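LS-24 (Lathyrus sativus, PDB 3LP9) probably binds one hemin as a monomer or spermine as a dimer, each ligand excluding the other, and may act in oxidative-stress response and polyamine biosynthesis. Local coordinates at residues 6-11 with 19-24; 120-125 with 175-180. All coordinates share one frame; numbering follows the deposited sequence.

Interaction 1 of 2, residues 6-11 with 19-24; sequences INAAFR and YFFIND. With CA (calcium ion), chain E.
The Phe10 ring overlaps the side chain of Tyr19: Tyr19 CB sits over one of its faces, offset toward the rim, and Phe10 CE2 comes to 3.4 Å from Tyr19 CD2, the two rings inclined at 32°. With Phe10 CG lodged between its own N and carbonyl carbon (chi1 75°), the ring leans over toward strand 19-22, where it also reaches Phe21. There Phe10 CD1 arrives at the edge of the Phe21 ring, in its plane, 3.6 Å from Phe21 CE2. Next along the same face, Ala8 CB packs 3.6 Å from Phe21 CD2, and Tyr88 meets the rings of both Phe10 and Tyr19. On the reverse face the Phe20 ring is touched at its two ortho carbons, CD2 by Ile6 CD1 at 3.8 Å and CD1 by Ala9 CB; Phe189, from another blade, meets Phe20 edge-to-face. This antiparallel hairpin forms the first two strands of a blade in the four-bladed hemopexin propeller, strand 6-11 being the innermost. Its register is shifted by a classic beta bulge, in which Asn7 and Ala8 both face Phe21. Phe21 O accepts two bonds there, a short one from Asn7 N (2.7 Å) that runs close to the carbonyl axis and a longer, more bent one from Ala8 N (3.2 Å) on a lone pair. Asn7 CG, anti to the backbone N (chi1 -163°), lies beside its own carbonyl carbon, an orientation that lets one residue grip the central calcium twice, through O at 2.5 Å and OD1 at 2.6 Å. OD1 is also hydrogen-bonded to Thr1 OG1, while ND2 donates to a water that in turn donates to Asn23 O, beyond the end of the second strand.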
loop_
_atom_site.group_PDB
_atom_site.type_symbol
_atom_site.label_atom_id
_atom_site.label_comp_id
_atom_site.label_asym_id
_atom_site.label_seq_id
_atom_site.Cartn_x
_atom_site.Cartn_y
_atom_site.Cartn_z
ATOM N N ILE A 6 -12.974 6.089 16.680
ATOM C CA ILE A 6 -12.249 4.834 16.692
ATOM C C ILE A 6 -12.492 4.071 15.418
ATOM O O ILE A 6 -13.604 3.710 15.118
ATOM C CB ILE A 6 -12.609 3.932 17.892
ATOM C CG1 ILE A 6 -12.516 4.692 19.206
ATOM C CG2 ILE A 6 -11.657 2.812 17.958
ATOM C CD1 ILE A 6 -12.959 3.875 20.410
ATOM N N ASN A 7 -11.421 3.798 14.687
ATOM C CA ASN A 7 -11.472 3.106 13.417
ATOM C C ASN A 7 -10.937 1.704 13.485
ATOM O O ASN A 7 -11.211 0.925 12.586
ATOM C CB ASN A 7 -10.703 3.951 12.381
ATOM C CG ASN A 7 -11.000 3.577 10.952
ATOM O OD1 ASN A 7 -12.052 3.013 10.614
ATOM N ND2 ASN A 7 -10.080 3.934 10.088
ATOM N N ALA A 8 -10.209 1.344 14.547
ATOM C CA ALA A 8 -9.684 0.010 14.731
ATOM C C ALA A 8 -9.380 -0.218 16.216
ATOM O O ALA A 8 -9.200 0.732 16.927
ATOM C CB ALA A 8 -8.437 -0.220 13.890
ATOM N N ALA A 9 -9.330 -1.476 16.680
ATOM C CA ALA A 9 -8.972 -1.769 18.035
ATOM C C ALA A 9 -8.514 -3.202 18.136
ATOM O O ALA A 9 -8.992 -4.058 17.420
ATOM C CB ALA A 9 -10.189 -1.567 18.969
ATOM N N PHE A 10 -7.614 -3.477 19.074
ATOM C CA PHE A 10 -7.289 -4.854 19.413
ATOM C C PHE A 10 -6.857 -5.000 20.873
ATOM O O PHE A 10 -6.425 -4.063 21.512
ATOM C CB PHE A 10 -6.278 -5.440 18.397
ATOM C CG PHE A 10 -4.867 -4.966 18.554
ATOM C CD1 PHE A 10 -4.300 -4.121 17.600
ATOM C CD2 PHE A 10 -4.031 -5.502 19.593
ATOM C CE1 PHE A 10 -2.924 -3.745 17.709
ATOM C CE2 PHE A 10 -2.681 -5.136 19.714
ATOM C CZ PHE A 10 -2.135 -4.270 18.787
ATOM N N ARG A 11 -7.071 -6.184 21.414
ATOM C CA ARG A 11 -6.687 -6.495 22.765
ATOM C C ARG A 11 -5.165 -6.757 22.944
ATOM O O ARG A 11 -4.531 -7.543 22.188
ATOM C CB ARG A 11 -7.500 -7.715 23.263
ATOM C CG ARG A 11 -7.383 -7.884 24.790
ATOM C CD ARG A 11 -7.901 -9.142 25.317
ATOM N NE ARG A 11 -7.636 -10.184 24.382
ATOM C CZ ARG A 11 -8.460 -11.183 24.152
ATOM N NH1 ARG A 11 -9.606 -11.266 24.812
ATOM N NH2 ARG A 11 -8.159 -12.072 23.228
ATOM N N TYR A 19 -5.376 -1.316 22.305
ATOM C CA TYR A 19 -4.947 -0.244 21.391
ATOM C C TYR A 19 -6.157 0.197 20.516
ATOM O O TYR A 19 -6.886 -0.638 19.948
ATOM C CB TYR A 19 -3.788 -0.760 20.503
ATOM C CG TYR A 19 -2.541 -1.165 21.237
ATOM C CD1 TYR A 19 -1.475 -0.259 21.380
ATOM C CD2 TYR A 19 -2.403 -2.440 21.795
ATOM C CE1 TYR A 19 -0.268 -0.619 22.052
ATOM C CE2 TYR A 19 -1.217 -2.811 22.468
ATOM C CZ TYR A 19 -0.155 -1.881 22.594
ATOM O OH TYR A 19 0.995 -2.153 23.307
ATOM N N PHE A 20 -6.385 1.510 20.452
ATOM C CA PHE A 20 -7.515 2.059 19.694
ATOM C C PHE A 20 -6.860 2.857 18.612
ATOM O O PHE A 20 -5.934 3.635 18.899
ATOM C CB PHE A 20 -8.404 2.993 20.548
ATOM C CG PHE A 20 -9.210 2.309 21.637
ATOM C CD1 PHE A 20 -9.289 0.939 21.743
ATOM C CD2 PHE A 20 -9.946 3.076 22.532
ATOM C CE1 PHE A 20 -10.026 0.351 22.695
ATOM C CE2 PHE A 20 -10.697 2.496 23.475
ATOM C CZ PHE A 20 -10.709 1.098 23.568
ATOM N N PHE A 21 -7.290 2.666 17.379
ATOM C CA PHE A 21 -6.736 3.418 16.283
ATOM C C PHE A 21 -7.723 4.452 15.760
ATOM O O PHE A 21 -8.859 4.131 15.410
ATOM C CB PHE A 21 -6.212 2.473 15.179
ATOM C CG PHE A 21 -5.174 1.506 15.672
ATOM C CD1 PHE A 21 -3.863 1.919 15.854
ATOM C CD2 PHE A 21 -5.533 0.230 16.038
ATOM C CE1 PHE A 21 -2.912 1.052 16.390
ATOM C CE2 PHE A 21 -4.598 -0.654 16.575
ATOM C CZ PHE A 21 -3.266 -0.237 16.753
ATOM N N ILE A 22 -7.263 5.686 15.726
ATOM C CA ILE A 22 -8.102 6.837 15.367
ATOM C C ILE A 22 -7.332 7.653 14.367
ATOM O O ILE A 22 -6.179 7.985 14.630
ATOM C CB ILE A 22 -8.403 7.761 16.581
ATOM C CG1 ILE A 22 -8.697 6.947 17.835
ATOM C CG2 ILE A 22 -9.540 8.789 16.268
ATOM C CD1 ILE A 22 -8.839 7.750 19.040
ATOM N N ASN A 23 -7.957 7.985 13.225
ATOM C CA ASN A 23 -7.267 8.707 12.159
ATOM C C ASN A 23 -5.947 7.994 11.826
ATOM O O ASN A 23 -5.939 6.828 11.541
ATOM C CB ASN A 23 -7.094 10.209 12.509
ATOM C CG ASN A 23 -8.432 10.890 12.779
ATOM O OD1 ASN A 23 -9.475 10.476 12.243
ATOM N ND2 ASN A 23 -8.422 11.924 13.619
ATOM N N ASP A 24 -4.842 8.720 11.895
ATOM C CA ASP A 24 -3.543 8.118 11.718
ATOM C C ASP A 24 -2.771 8.055 13.037
ATOM O O ASP A 24 -1.551 8.053 13.031
ATOM C CB ASP A 24 -2.791 8.863 10.601
ATOM C CG ASP A 24 -2.414 10.292 10.972
ATOM O OD1 ASP A 24 -3.060 10.949 11.806
ATOM O OD2 ASP A 24 -1.412 10.736 10.395
HETATM CA CA CA E . -12.770 0.515 10.682
HETATM O O HOH W 1 -7.569 4.599 11.127
HETATM O O HOH W 2 -12.243 0.400 7.841
#

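Interaction 2 of 2, residues 120-125 with 175-180; sequences IDAAYR and DAAFAS. With CA (calcium ion), chain E.
Asp121 and Asp175 meet through their backbone carbonyls, which converge on the calcium ion in the central channel of the four-bladed hemopexin propeller. Their O atoms are 3.1 Å apart, a separation two acceptors can share here because both bind the metal, each at 2.5 Å. Strands 122-125 and 176-179, the innermost of two successive blades, leave this point side by side and parallel, at 1° to one another with axes 5.1 Å apart. No hydrogen bond joins them, for each pairs with the next strand of its own blade. A classic beta bulge opposite Phe135 carries Asp121, and an equivalent one opposite Phe189 carries Asp175. The carboxylates are not metal ligands: OD2 of Asp121 accepts from Gly137 N and OD2 of Asp175 from Asp191 N.

The close packing rests on alanines. Ala122 CB presses against the Ala176 backbone, 3.7 Å from its CA, and then faces Ala177 CB more loosely. The backbones run close here: Ala123 O and Ala177 O, both acceptors, come to 3.3 Å without bonding. Farther on, Tyr124 touches only by its root, CB lying 3.6 Å from Ala179 N; CG sits between the backbone N and the carbonyl carbon (chi1 65°), and the ring leaves the contact to lie near Tyr133, with OH bonded to Tyr162 OH. At the far end Ala179 CB abuts Arg125 O at 3.3 Å, while the looser, partly exposed Arg125 side chain leads away to Tyr145 OH, Gly129 O and Thr70 O. Back at the metal end, a water bound to the calcium donates a hydrogen bond of 3.0 Å to Ile120 O.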
loop_
_atom_site.group_PDB
_atom_site.type_symbol
_atom_site.label_atom_id
_atom_site.label_comp_id
_atom_site.label_asym_id
_atom_site.label_seq_id
_atom_site.Cartn_x
_atom_site.Cartn_y
_atom_site.Cartn_z
ATOM N N ILE A 120 -11.943 -3.983 5.282
ATOM C CA ILE A 120 -12.697 -4.535 6.380
ATOM C C ILE A 120 -12.977 -3.428 7.399
ATOM O O ILE A 120 -12.139 -2.556 7.629
ATOM C CB ILE A 120 -11.905 -5.700 6.948
ATOM C CG1 ILE A 120 -11.560 -6.662 5.810
ATOM C CG2 ILE A 120 -12.689 -6.376 8.100
ATOM C CD1 ILE A 120 -10.997 -7.934 6.328
ATOM N N ASP A 121 -14.188 -3.400 7.935
ATOM C CA ASP A 121 -14.574 -2.387 8.927
ATOM C C ASP A 121 -14.038 -2.727 10.333
ATOM O O ASP A 121 -13.320 -1.927 10.975
ATOM C CB ASP A 121 -16.087 -2.235 8.974
ATOM C CG ASP A 121 -16.683 -1.595 7.714
ATOM O OD1 ASP A 121 -15.961 -0.955 6.946
ATOM O OD2 ASP A 121 -17.894 -1.681 7.495
ATOM N N ALA A 122 -14.349 -3.927 10.797
ATOM C CA ALA A 122 -14.015 -4.289 12.140
ATOM C C ALA A 122 -13.803 -5.801 12.290
ATOM O O ALA A 122 -14.226 -6.565 11.417
ATOM C CB ALA A 122 -15.172 -3.837 13.068
ATOM N N ALA A 123 -13.248 -6.221 13.445
ATOM C CA ALA A 123 -12.884 -7.608 13.700
ATOM C C ALA A 123 -12.556 -7.787 15.155
ATOM O O ALA A 123 -12.091 -6.870 15.796
ATOM C CB ALA A 123 -11.678 -8.000 12.892
ATOM N N TYR A 124 -12.733 -9.012 15.657
ATOM C CA TYR A 124 -12.364 -9.365 17.017
ATOM C C TYR A 124 -12.024 -10.825 17.056
ATOM O O TYR A 124 -12.505 -11.617 16.248
ATOM C CB TYR A 124 -13.485 -9.075 18.057
ATOM C CG TYR A 124 -14.773 -9.859 17.941
ATOM C CD1 TYR A 124 -15.863 -9.381 17.170
ATOM C CD2 TYR A 124 -14.942 -11.081 18.611
ATOM C CE1 TYR A 124 -17.099 -10.121 17.093
ATOM C CE2 TYR A 124 -16.117 -11.794 18.522
ATOM C CZ TYR A 124 -17.216 -11.306 17.764
ATOM O OH TYR A 124 -18.391 -12.089 17.741
ATOM N N ARG A 125 -11.182 -11.153 18.040
ATOM C CA ARG A 125 -10.642 -12.484 18.329
ATOM C C ARG A 125 -11.642 -13.352 19.087
ATOM O O ARG A 125 -12.042 -13.036 20.176
ATOM C CB ARG A 125 -9.363 -12.293 19.163
ATOM C CG ARG A 125 -8.597 -13.575 19.498
ATOM C CD ARG A 125 -8.235 -14.249 18.170
ATOM N NE ARG A 125 -7.226 -15.247 18.332
ATOM C CZ ARG A 125 -7.453 -16.507 18.661
ATOM N NH1 ARG A 125 -8.669 -16.943 18.906
ATOM N NH2 ARG A 125 -6.428 -17.325 18.744
ATOM N N ASP A 175 -17.741 0.550 13.303
ATOM C CA ASP A 175 -16.531 1.326 13.072
ATOM C C ASP A 175 -15.276 0.485 13.456
ATOM O O ASP A 175 -14.304 0.406 12.697
ATOM C CB ASP A 175 -16.583 2.635 13.855
ATOM C CG ASP A 175 -17.416 3.721 13.175
ATOM O OD1 ASP A 175 -17.940 3.453 12.061
ATOM O OD2 ASP A 175 -17.540 4.827 13.748
ATOM N N ALA A 176 -15.330 -0.151 14.617
ATOM C CA ALA A 176 -14.236 -0.932 15.170
ATOM C C ALA A 176 -14.778 -1.924 16.229
ATOM O O ALA A 176 -15.952 -1.846 16.663
ATOM C CB ALA A 176 -13.255 -0.055 15.808
ATOM N N ALA A 177 -13.891 -2.802 16.695
ATOM C CA ALA A 177 -14.241 -3.763 17.725
ATOM C C ALA A 177 -13.014 -4.393 18.337
ATOM O O ALA A 177 -11.929 -4.227 17.811
ATOM C CB ALA A 177 -15.175 -4.821 17.164
ATOM N N PHE A 178 -13.195 -5.116 19.449
ATOM C CA PHE A 178 -12.152 -5.938 20.079
ATOM C C PHE A 178 -12.770 -6.784 21.205
ATOM O O PHE A 178 -13.613 -6.318 21.897
ATOM C CB PHE A 178 -10.911 -5.098 20.590
ATOM C CG PHE A 178 -11.111 -4.447 21.962
ATOM C CD1 PHE A 178 -11.898 -3.306 22.110
ATOM C CD2 PHE A 178 -10.525 -5.005 23.103
ATOM C CE1 PHE A 178 -12.098 -2.759 23.383
ATOM C CE2 PHE A 178 -10.715 -4.448 24.376
ATOM C CZ PHE A 178 -11.489 -3.347 24.521
ATOM N N ALA A 179 -12.303 -8.029 21.335
ATOM C CA ALA A 179 -12.593 -8.964 22.424
ATOM C C ALA A 179 -11.915 -8.528 23.749
ATOM O O ALA A 179 -10.699 -8.343 23.785
ATOM C CB ALA A 179 -12.083 -10.300 22.038
ATOM N N SER A 180 -12.711 -8.430 24.820
ATOM C CA SER A 180 -12.256 -8.121 26.129
ATOM C C SER A 180 -11.412 -9.230 26.773
ATOM O O SER A 180 -11.425 -10.408 26.357
ATOM C CB SER A 180 -13.489 -7.873 26.992
ATOM O OG SER A 180 -13.190 -7.135 28.170
HETATM CA CA CA E . -12.770 0.515 10.682
HETATM O O HOH W 2 -12.243 0.400 7.841
#

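From the N terminus, interaction 1 comes first and closes a short hairpin loop within the first blade. The chain then builds the second blade, whose Asp65 also binds the calcium, before interaction 2 opens at 120-125. The loop it closes holds the rest of the third blade, and the contact joins that blade's innermost strand to that of the fourth. The two are in series, neither nesting nor crossing: one is local within a blade, the other between blades. They meet at the channel, where strand 6-11 packs beside strand 176-179, Ala9 CB lying 3.4 Å from Ala177 O. With Asp65, Asn7, Asp121 and Asp175 bind one calcium, which joins all four blades at the axis.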